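Local coordinates for SnoaL-like domain protein (Mycobacterium hassiacum, PDB 6P44) that probably catalyses the isomerisation of 3-oxo-Delta5-steroids to their conjugated Delta4 isomers, as a ketosteroid isomerase of the SnoaL-like, NTF2-related fold, at residues H12-F17 / G53-L58; A34-P39 / E43-R48; Q5-T10 / M100-D105. The protein carries 1 engineered substitution. All blocks are in the same frame, centred on the assembly; numbering follows the deposited sequence.

How the contacts relate
The three contacts lie in one cone-like alpha-beta fold of the NTF2 clan, in which helices pack against a curved mixed sheet. Along the chain they are nested: contact 2 falls inside the loop closed by contact 1, and contact 1 inside the loop closed by contact 3. Contacts 1 and 3 share helix 4-20, and their centres are about 16 Å apart. Contacts 2 and 3, about 17 Å apart between centres, reach the same sheet. Contacts 1 and 2 meet where Phe54 packs on His45 and Asn38. Contacts 1 and 2 both touch the bound dinitrophenol, so they form parts of the pocket, while contact 3 is packing away from it.

Contact 1 of 3, residues H12-F17 / G53-L58; sequences HRYLEF and GFYGNL. With DNX (3,4-dinitrophenol), chain H.
Tyr14 and Tyr55 meet through their hydroxyls. The hydrogen bond between Tyr14 OH and Tyr55 OH is 2.7 Å long. A second, very short hydrogen bond of 2.5 Å joins Tyr14 OH to O1 of the dinitrophenol. Tyr14 OH is thus gripped by two oxygens, and both lie near the plane of its ring, at the edge. Tyr55 OH has another partner in Tyr30 OH, so a chain of phenols runs to the ligand oxygen.

Apolar contact is slight. The two tyrosine side chains cross at about a right angle, with Tyr14 CE1 3.9 Å from Tyr55 CZ. Tyr14 reaches inward from its helix because its CG is anti to the backbone N (chi1 172°). On the other segment, in the conformer given for Phe54, its CD2 lies over the centre of one face of the Tyr55 ring. Leu58 adds a methyl contact at the nitro group on C3 of the ligand, CD1 to nitro oxygen O32 at 3.6 Å.

Around the pair, Met111 of strand 108-121 touches both tyrosines. Leu29 and Ile26 of helix 23-29 pack on Tyr14 and Tyr55 respectively. The ligand oxygen bound by Tyr14, with Tyr55 and Tyr30 behind it, is consistent with the oxyanion hole and tyrosine network known from ketosteroid isomerases.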
loop_
_atom_site.group_PDB
_atom_site.type_symbol
_atom_site.label_atom_id
_atom_site.label_comp_id
_atom_site.label_asym_id
_atom_site.label_seq_id
_atom_site.Cartn_x
_atom_site.Cartn_y
_atom_site.Cartn_z
ATOM N N HIS B 12 -7.201 10.634 8.933
ATOM C CA HIS B 12 -6.707 11.835 9.598
ATOM C C HIS B 12 -6.914 11.769 11.109
ATOM O O HIS B 12 -6.056 12.229 11.872
ATOM C CB HIS B 12 -7.333 13.080 8.986
ATOM C CG HIS B 12 -6.685 13.496 7.710
ATOM N ND1 HIS B 12 -5.669 14.424 7.657
ATOM C CD2 HIS B 12 -6.911 13.115 6.431
ATOM C CE1 HIS B 12 -5.297 14.594 6.401
ATOM N NE2 HIS B 12 -6.034 13.811 5.637
ATOM N N ARG B 13 -7.998 11.166 11.574
ATOM C CA ARG B 13 -8.148 11.084 13.019
ATOM C C ARG B 13 -7.204 10.052 13.617
ATOM O O ARG B 13 -6.721 10.235 14.742
ATOM C CB ARG B 13 -9.589 10.806 13.385
ATOM C CG ARG B 13 -10.469 11.969 13.035
ATOM C CD ARG B 13 -11.779 11.859 13.742
ATOM N NE ARG B 13 -12.384 10.543 13.557
ATOM C CZ ARG B 13 -12.965 10.134 12.437
ATOM N NH1 ARG B 13 -13.021 10.934 11.383
ATOM N NH2 ARG B 13 -13.484 8.914 12.364
ATOM N N TYR B 14 -6.912 8.978 12.880
ATOM C CA TYR B 14 -5.882 8.048 13.316
ATOM C C TYR B 14 -4.565 8.779 13.522
ATOM O O TYR B 14 -3.914 8.636 14.562
ATOM C CB TYR B 14 -5.742 6.945 12.258
ATOM C CG TYR B 14 -4.582 6.025 12.492
ATOM C CD1 TYR B 14 -4.633 5.074 13.485
ATOM C CD2 TYR B 14 -3.429 6.109 11.729
ATOM C CE1 TYR B 14 -3.579 4.231 13.725
ATOM C CE2 TYR B 14 -2.357 5.259 11.959
ATOM C CZ TYR B 14 -2.444 4.310 12.957
ATOM O OH TYR B 14 -1.399 3.448 13.224
ATOM N N LEU B 15 -4.165 9.586 12.535
ATOM C CA LEU B 15 -2.891 10.295 12.635
ATOM C C LEU B 15 -2.918 11.326 13.755
ATOM O O LEU B 15 -1.886 11.573 14.386
ATOM C CB LEU B 15 -2.502 10.892 11.273
ATOM C CG LEU B 15 -2.200 9.821 10.199
ATOM C CD1 LEU B 15 -1.907 10.422 8.815
ATOM C CD2 LEU B 15 -1.054 8.883 10.619
ATOM N N GLU B 16 -4.072 11.949 14.001
ATOM C CA GLU B 16 -4.213 12.837 15.151
ATOM C C GLU B 16 -3.946 12.095 16.452
ATOM O O GLU B 16 -3.177 12.559 17.303
ATOM C CB GLU B 16 -5.620 13.429 15.168
ATOM C CG GLU B 16 -5.932 14.218 16.413
ATOM C CD GLU B 16 -7.385 14.578 16.505
ATOM O OE1 GLU B 16 -8.076 14.483 15.466
ATOM O OE2 GLU B 16 -7.830 14.946 17.616
ATOM N N PHE B 17 -4.588 10.939 16.630
ATOM C CA PHE B 17 -4.443 10.192 17.874
ATOM C C PHE B 17 -3.039 9.620 18.024
ATOM O O PHE B 17 -2.543 9.491 19.148
ATOM C CB PHE B 17 -5.486 9.074 17.931
ATOM C CG PHE B 17 -6.905 9.548 17.814
ATOM C CD1 PHE B 17 -7.300 10.755 18.355
ATOM C CD2 PHE B 17 -7.851 8.766 17.169
ATOM C CE1 PHE B 17 -8.627 11.181 18.247
ATOM C CE2 PHE B 17 -9.163 9.177 17.065
ATOM C CZ PHE B 17 -9.545 10.385 17.603
ATOM N N GLY B 53 -3.489 -3.237 22.974
ATOM C CA GLY B 53 -2.236 -3.538 23.647
ATOM C C GLY B 53 -1.042 -3.140 22.806
ATOM O O GLY B 53 -0.060 -2.588 23.311
ATOM N N PHE B 54 -1.106 -3.426 21.504
ATOM C CA PHE B 54 -0.019 -3.066 20.596
ATOM C C PHE B 54 0.284 -1.576 20.667
ATOM O O PHE B 54 1.448 -1.169 20.772
ATOM C CB PHE B 54 -0.396 -3.464 19.169
ATOM C CG PHE B 54 0.567 -2.966 18.119
ATOM C CD1 PHE B 54 1.748 -3.650 17.866
ATOM C CD2 PHE B 54 0.301 -1.813 17.396
ATOM C CE1 PHE B 54 2.642 -3.196 16.907
ATOM C CE2 PHE B 54 1.190 -1.356 16.438
ATOM C CZ PHE B 54 2.365 -2.051 16.194
ATOM N N TYR B 55 -0.754 -0.744 20.599
ATOM C CA TYR B 55 -0.559 0.697 20.588
ATOM C C TYR B 55 -0.259 1.272 21.968
ATOM O O TYR B 55 -0.042 2.482 22.083
ATOM C CB TYR B 55 -1.792 1.377 20.003
ATOM C CG TYR B 55 -1.897 1.317 18.498
ATOM C CD1 TYR B 55 -1.131 2.146 17.692
ATOM C CD2 TYR B 55 -2.799 0.463 17.885
ATOM C CE1 TYR B 55 -1.240 2.104 16.311
ATOM C CE2 TYR B 55 -2.909 0.414 16.502
ATOM C CZ TYR B 55 -2.145 1.246 15.735
ATOM O OH TYR B 55 -2.274 1.201 14.374
ATOM N N GLY B 56 -0.201 0.439 23.007
ATOM C CA GLY B 56 -0.105 0.953 24.361
ATOM C C GLY B 56 1.133 1.787 24.610
ATOM O O GLY B 56 1.121 2.680 25.461
ATOM N N ASN B 57 2.215 1.518 23.881
ATOM C CA ASN B 57 3.457 2.246 24.098
ATOM C C ASN B 57 3.393 3.690 23.621
ATOM O O ASN B 57 4.291 4.474 23.950
ATOM C CB ASN B 57 4.622 1.528 23.404
ATOM C CG ASN B 57 4.329 1.199 21.945
ATOM O OD1 ASN B 57 3.317 1.609 21.396
ATOM N ND2 ASN B 57 5.221 0.442 21.319
ATOM N N LEU B 58 2.377 4.062 22.852
ATOM C CA LEU B 58 2.233 5.455 22.459
ATOM C C LEU B 58 1.595 6.306 23.539
ATOM O O LEU B 58 1.501 7.521 23.352
ATOM C CB LEU B 58 1.377 5.575 21.192
ATOM C CG LEU B 58 1.971 5.096 19.870
ATOM C CD1 LEU B 58 1.019 5.430 18.718
ATOM C CD2 LEU B 58 3.353 5.708 19.632
HETATM C C1 DNX H . 1.755 3.303 12.289
HETATM C C2 DNX H . 1.858 3.596 13.641
HETATM C C3 DNX H . 3.077 3.448 14.263
HETATM N N3 DNX H . 3.125 3.744 15.695
HETATM C C4 DNX H . 4.194 3.026 13.555
HETATM N N4 DNX H . 5.499 2.845 14.188
HETATM C C5 DNX H . 4.089 2.748 12.206
HETATM C C6 DNX H . 2.867 2.882 11.572
HETATM O O1 DNX H . 0.547 3.439 11.678
HETATM O O31 DNX H . 2.856 2.849 16.478
HETATM O O32 DNX H . 3.404 4.882 16.043
HETATM O O41 DNX H . 6.193 1.912 13.821
HETATM O O42 DNX H . 5.843 3.645 15.045
#

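Contact 2 of 3, residues A34-P39 / E43-R48; sequences ATVENP and EVHIGR. Engineered in segment 34-39: Asn38 (natural residue Asp). With DNX (3,4-dinitrophenol), chain H.
Thr35 and Val36 pair with Ile46 and His45 in an antiparallel beta hairpin, strand 34-37 against strand 45-46, at one edge of the mixed sheet. Val36 and His45 form the hydrogen-bonded pair. Their bonds are Val36 N to His45 O, 2.9 Å, and His45 N to Val36 O, also 2.9 Å. Thr35 and Ile46 are the non-hydrogen-bonded pair next to it. A third bond, Gly47 N to Ala34 O at 2.8 Å, is almost straight and closes the ladder just before helix 48-54, where Gly47 is the N-cap residue. At its backbone angles (phi 93°) a CB would jam against the carbonyl O of Ile46, which calls for glycine.

The apolar contacts centre on Val44, in the conformer given. Its CG1 meets Thr35 CB at 3.6 Å. Its CG2 touches Glu37 where the two side chains cross, nearest at Glu37 OE1 (3.6 Å). Glu37 OE2 is hydrogen-bonded to Gly41 N in the turn.

Beyond the ladder, two waters link the segments. One accepts from Asn38 N and donates to Glu43 O. The other donates to Asn38 O and is hydrogen-bonded to His45 NE2 (2.8 Å), at the ring edge.

Asn38, an engineered replacement of the natural aspartate, faces the pocket. With CG anti to the backbone N (chi1 -180°), its amide swings out toward the dinitrophenol. Trp115 NE1 is hydrogen-bonded to Asn38 OD1, and Asn38 ND2 lies 3.4 Å from ring carbon C5 of the dinitrophenol.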
loop_
_atom_site.group_PDB
_atom_site.type_symbol
_atom_site.label_atom_id
_atom_site.label_comp_id
_atom_site.label_asym_id
_atom_site.label_seq_id
_atom_site.Cartn_x
_atom_site.Cartn_y
_atom_site.Cartn_z
ATOM N N ALA B 34 -10.680 -6.436 13.736
ATOM C CA ALA B 34 -9.716 -5.843 12.831
ATOM C C ALA B 34 -8.366 -6.533 12.961
ATOM O O ALA B 34 -8.069 -7.196 13.957
ATOM C CB ALA B 34 -9.540 -4.361 13.167
ATOM N N THR B 35 -7.538 -6.343 11.942
ATOM C CA THR B 35 -6.166 -6.816 11.948
ATOM C C THR B 35 -5.196 -5.656 11.776
ATOM O O THR B 35 -5.466 -4.696 11.049
ATOM C CB THR B 35 -5.932 -7.839 10.825
ATOM O OG1 THR B 35 -6.242 -7.253 9.548
ATOM C CG2 THR B 35 -6.804 -9.062 11.037
ATOM N N VAL B 36 -4.043 -5.764 12.434
ATOM C CA VAL B 36 -2.942 -4.817 12.269
ATOM C C VAL B 36 -1.689 -5.621 11.981
ATOM O O VAL B 36 -1.325 -6.518 12.755
ATOM C CB VAL B 36 -2.732 -3.933 13.511
ATOM C CG1 VAL B 36 -1.416 -3.146 13.395
ATOM C CG2 VAL B 36 -3.906 -2.983 13.688
ATOM N N GLU B 37 -1.016 -5.288 10.886
ATOM C CA GLU B 37 0.254 -5.903 10.514
ATOM C C GLU B 37 1.261 -4.766 10.384
ATOM O O GLU B 37 1.276 -4.049 9.377
ATOM C CB GLU B 37 0.097 -6.721 9.237
ATOM C CG GLU B 37 1.253 -7.621 8.945
ATOM C CD GLU B 37 1.061 -8.464 7.680
ATOM O OE1 GLU B 37 -0.094 -8.701 7.281
ATOM O OE2 GLU B 37 2.067 -8.906 7.091
ATOM N N ASN B 38 2.079 -4.581 11.423
ATOM C CA ASN B 38 3.006 -3.454 11.498
ATOM C C ASN B 38 4.317 -3.930 12.116
ATOM O O ASN B 38 4.388 -4.110 13.341
ATOM C CB ASN B 38 2.433 -2.318 12.341
ATOM C CG ASN B 38 3.372 -1.154 12.416
ATOM O OD1 ASN B 38 4.296 -1.061 11.623
ATOM N ND2 ASN B 38 3.148 -0.256 13.368
ATOM N N PRO B 39 5.379 -4.113 11.321
ATOM C CA PRO B 39 5.417 -3.948 9.865
ATOM C C PRO B 39 4.841 -5.161 9.149
ATOM O O PRO B 39 4.741 -6.254 9.719
ATOM C CB PRO B 39 6.907 -3.861 9.577
ATOM C CG PRO B 39 7.515 -4.741 10.603
ATOM C CD PRO B 39 6.697 -4.499 11.859
ATOM N N GLU B 43 4.027 -10.937 12.702
ATOM C CA GLU B 43 2.795 -11.598 13.098
ATOM C C GLU B 43 1.661 -10.591 13.261
ATOM O O GLU B 43 1.804 -9.566 13.933
ATOM C CB GLU B 43 2.987 -12.396 14.388
ATOM C CG GLU B 43 1.779 -13.274 14.656
ATOM C CD GLU B 43 1.860 -14.090 15.929
ATOM O OE1 GLU B 43 2.929 -14.148 16.566
ATOM O OE2 GLU B 43 0.821 -14.697 16.281
ATOM N N VAL B 44 0.516 -10.910 12.658
ATOM C CA VAL B 44 -0.646 -10.028 12.674
ATOM C C VAL B 44 -1.272 -9.975 14.067
ATOM O O VAL B 44 -1.406 -11.002 14.750
ATOM C CB VAL B 44 -1.674 -10.520 11.637
ATOM C CG1 VAL B 44 -2.943 -9.678 11.680
ATOM C CG2 VAL B 44 -1.109 -10.473 10.232
ATOM N N HIS B 45 -1.706 -8.776 14.470
ATOM C CA HIS B 45 -2.434 -8.561 15.718
ATOM C C HIS B 45 -3.922 -8.552 15.378
ATOM O O HIS B 45 -4.360 -7.783 14.514
ATOM C CB HIS B 45 -2.044 -7.207 16.300
ATOM C CG HIS B 45 -0.570 -7.049 16.471
ATOM N ND1 HIS B 45 0.131 -7.647 17.496
ATOM C CD2 HIS B 45 0.351 -6.422 15.700
ATOM C CE1 HIS B 45 1.417 -7.379 17.358
ATOM N NE2 HIS B 45 1.577 -6.640 16.276
ATOM N N ILE B 46 -4.691 -9.422 16.024
ATOM C CA ILE B 46 -6.077 -9.670 15.646
ATOM C C ILE B 46 -7.003 -9.275 16.791
ATOM O O ILE B 46 -6.869 -9.777 17.918
ATOM C CB ILE B 46 -6.288 -11.149 15.267
ATOM C CG1 ILE B 46 -5.370 -11.548 14.107
ATOM C CG2 ILE B 46 -7.752 -11.399 14.896
ATOM C CD1 ILE B 46 -5.339 -13.079 13.809
ATOM N N GLY B 47 -7.970 -8.415 16.489
ATOM C CA GLY B 47 -9.004 -8.016 17.439
ATOM C C GLY B 47 -8.639 -6.761 18.209
ATOM O O GLY B 47 -7.473 -6.440 18.418
ATOM N N ARG B 48 -9.673 -6.042 18.672
ATOM C CA ARG B 48 -9.413 -4.734 19.272
ATOM C C ARG B 48 -8.563 -4.831 20.541
ATOM O O ARG B 48 -7.719 -3.964 20.785
ATOM C CB ARG B 48 -10.693 -3.924 19.522
ATOM C CG ARG B 48 -10.352 -2.475 19.941
ATOM C CD ARG B 48 -11.563 -1.586 20.253
ATOM N NE ARG B 48 -12.434 -1.412 19.094
ATOM C CZ ARG B 48 -13.545 -2.112 18.893
ATOM N NH1 ARG B 48 -13.931 -3.024 19.777
ATOM N NH2 ARG B 48 -14.274 -1.897 17.811
HETATM C C1 DNX H . 1.755 3.303 12.289
HETATM C C2 DNX H . 1.858 3.596 13.641
HETATM C C3 DNX H . 3.077 3.448 14.263
HETATM N N3 DNX H . 3.125 3.744 15.695
HETATM C C4 DNX H . 4.194 3.026 13.555
HETATM N N4 DNX H . 5.499 2.845 14.188
HETATM C C5 DNX H . 4.089 2.748 12.206
HETATM C C6 DNX H . 2.867 2.882 11.572
HETATM O O1 DNX H . 0.547 3.439 11.678
HETATM O O31 DNX H . 2.856 2.849 16.478
HETATM O O32 DNX H . 3.404 4.882 16.043
HETATM O O41 DNX H . 6.193 1.912 13.821
HETATM O O42 DNX H . 5.843 3.645 15.045
HETATM O O HOH W 1 2.252 -6.936 13.072
HETATM O O HOH W 2 4.156 -5.995 15.393
#

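Contact 3 of 3, residues Q5-T10 / M100-D105; sequences QDNANT and MTFNDD
Asn7 lies flat over one face of the Phe102 ring. Its CB sits nearly above the ring centre, 3.8 Å from the centroid and 11° off the normal, as a CH-pi contact. From there CG turns toward the root of the ring and stands 3.5 Å from Phe102 CG. That placement follows from a chi1 of -60°, with CG anti to the carbonyl carbon. The amide then spreads nearly parallel to the ring, their planes 9° apart. Its OD1 passes over Phe102 CG at 3.5 Å and also nears Phe102 CB. Its ND2 lies above the ring's rim, 3.7 Å from Phe102 CD1. The oxygen is hydrogen-bonded to Ser2 OG, which probably helps fix the amide's rotation.

One helical turn further on, Thr10 approaches the same ring at its edge. Its CG2 methyl meets Phe102 CE2 at 3.8 Å.

The contact packs helix 4-20 on the end of strand 92-102. Val11 of that helix also touches Phe102. Val77 of strand 76-85 touches both Asn7 and Phe102, and Ile108 of strand 108-121 adds to the packing on Phe102. The aromatic ring is thus buried between the helix and neighbouring strands of the sheet.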
loop_
_atom_site.group_PDB
_atom_site.type_symbol
_atom_site.label_atom_id
_atom_site.label_comp_id
_atom_site.label_asym_id
_atom_site.label_seq_id
_atom_site.Cartn_x
_atom_site.Cartn_y
_atom_site.Cartn_z
ATOM N N GLN B 5 -14.448 9.576 1.222
ATOM C CA GLN B 5 -14.228 10.767 2.037
ATOM C C GLN B 5 -14.263 10.436 3.525
ATOM O O GLN B 5 -13.414 10.910 4.293
ATOM C CB GLN B 5 -15.268 11.842 1.709
ATOM C CG GLN B 5 -15.119 13.074 2.576
ATOM C CD GLN B 5 -16.210 14.071 2.352
ATOM O OE1 GLN B 5 -17.223 13.786 1.713
ATOM N NE2 GLN B 5 -16.020 15.255 2.894
ATOM N N ASP B 6 -15.252 9.640 3.956
ATOM C CA ASP B 6 -15.314 9.217 5.353
ATOM C C ASP B 6 -14.020 8.519 5.743
ATOM O O ASP B 6 -13.481 8.739 6.837
ATOM C CB ASP B 6 -16.446 8.196 5.575
ATOM C CG ASP B 6 -17.843 8.780 5.494
ATOM O OD1 ASP B 6 -18.055 9.951 5.877
ATOM O OD2 ASP B 6 -18.758 8.011 5.102
ATOM N N ASN B 7 -13.525 7.646 4.870
ATOM C CA ASN B 7 -12.351 6.857 5.211
ATOM C C ASN B 7 -11.105 7.728 5.287
ATOM O O ASN B 7 -10.247 7.517 6.153
ATOM C CB ASN B 7 -12.183 5.719 4.223
ATOM C CG ASN B 7 -13.362 4.785 4.216
ATOM O OD1 ASN B 7 -14.130 4.696 5.186
ATOM N ND2 ASN B 7 -13.490 4.046 3.136
ATOM N N ALA B 8 -10.991 8.714 4.395
ATOM C CA ALA B 8 -9.904 9.675 4.491
ATOM C C ALA B 8 -9.977 10.430 5.807
ATOM O O ALA B 8 -8.954 10.637 6.481
ATOM C CB ALA B 8 -9.957 10.628 3.303
ATOM N N ASN B 9 -11.173 10.851 6.188
ATOM C CA ASN B 9 -11.344 11.520 7.469
ATOM C C ASN B 9 -10.886 10.626 8.611
ATOM O O ASN B 9 -10.266 11.096 9.570
ATOM C CB ASN B 9 -12.810 11.891 7.679
ATOM C CG ASN B 9 -13.268 13.042 6.789
ATOM O OD1 ASN B 9 -12.460 13.773 6.210
ATOM N ND2 ASN B 9 -14.578 13.207 6.677
ATOM N N THR B 10 -11.227 9.341 8.547
ATOM C CA THR B 10 -10.820 8.435 9.612
ATOM C C THR B 10 -9.307 8.300 9.682
ATOM O O THR B 10 -8.742 8.256 10.779
ATOM C CB THR B 10 -11.509 7.086 9.427
ATOM O OG1 THR B 10 -12.931 7.302 9.480
ATOM C CG2 THR B 10 -11.064 6.070 10.492
ATOM N N MET B 100 -4.963 1.066 4.726
ATOM C CA MET B 100 -6.073 0.671 5.574
ATOM C C MET B 100 -7.278 0.300 4.718
ATOM O O MET B 100 -7.489 0.856 3.640
ATOM C CB MET B 100 -6.460 1.798 6.529
ATOM C CG MET B 100 -5.464 1.978 7.653
ATOM S SD MET B 100 -5.953 3.364 8.713
ATOM C CE MET B 100 -4.803 3.141 10.071
ATOM N N THR B 101 -8.060 -0.659 5.198
ATOM C CA THR B 101 -9.343 -0.981 4.602
ATOM C C THR B 101 -10.412 -0.835 5.667
ATOM O O THR B 101 -10.126 -0.886 6.865
ATOM C CB THR B 101 -9.379 -2.391 3.994
ATOM O OG1 THR B 101 -9.413 -3.370 5.035
ATOM C CG2 THR B 101 -8.177 -2.637 3.086
ATOM N N PHE B 102 -11.645 -0.620 5.211
ATOM C CA PHE B 102 -12.726 -0.171 6.079
ATOM C C PHE B 102 -13.960 -1.041 5.899
ATOM O O PHE B 102 -14.271 -1.472 4.787
ATOM C CB PHE B 102 -13.047 1.308 5.750
ATOM C CG PHE B 102 -11.897 2.204 6.045
ATOM C CD1 PHE B 102 -10.851 2.313 5.139
ATOM C CD2 PHE B 102 -11.802 2.859 7.267
ATOM C CE1 PHE B 102 -9.755 3.078 5.424
ATOM C CE2 PHE B 102 -10.711 3.650 7.556
ATOM C CZ PHE B 102 -9.667 3.730 6.651
ATOM N N ASN B 103 -14.647 -1.282 7.016
ATOM C CA ASN B 103 -15.898 -2.018 7.040
ATOM C C ASN B 103 -17.050 -1.128 6.583
ATOM O O ASN B 103 -16.884 0.063 6.295
ATOM C CB ASN B 103 -16.168 -2.556 8.443
ATOM C CG ASN B 103 -15.358 -3.771 8.749
ATOM O OD1 ASN B 103 -15.002 -4.525 7.849
ATOM N ND2 ASN B 103 -15.055 -3.975 10.018
ATOM N N ASP B 104 -18.244 -1.717 6.523
ATOM C CA ASP B 104 -19.409 -0.960 6.086
ATOM C C ASP B 104 -19.719 0.197 7.028
ATOM O O ASP B 104 -20.245 1.229 6.586
ATOM C CB ASP B 104 -20.625 -1.884 5.975
ATOM C CG ASP B 104 -20.519 -2.849 4.811
ATOM O OD1 ASP B 104 -19.695 -2.610 3.902
ATOM O OD2 ASP B 104 -21.282 -3.838 4.794
ATOM N N ASP B 105 -19.424 0.046 8.321
ATOM C CA ASP B 105 -19.686 1.083 9.315
ATOM C C ASP B 105 -18.549 2.092 9.439
ATOM O O ASP B 105 -18.576 2.940 10.339
ATOM C CB ASP B 105 -19.977 0.460 10.687
ATOM C CG ASP B 105 -18.744 -0.146 11.349
ATOM O OD1 ASP B 105 -17.642 -0.129 10.755
ATOM O OD2 ASP B 105 -18.889 -0.652 12.484
#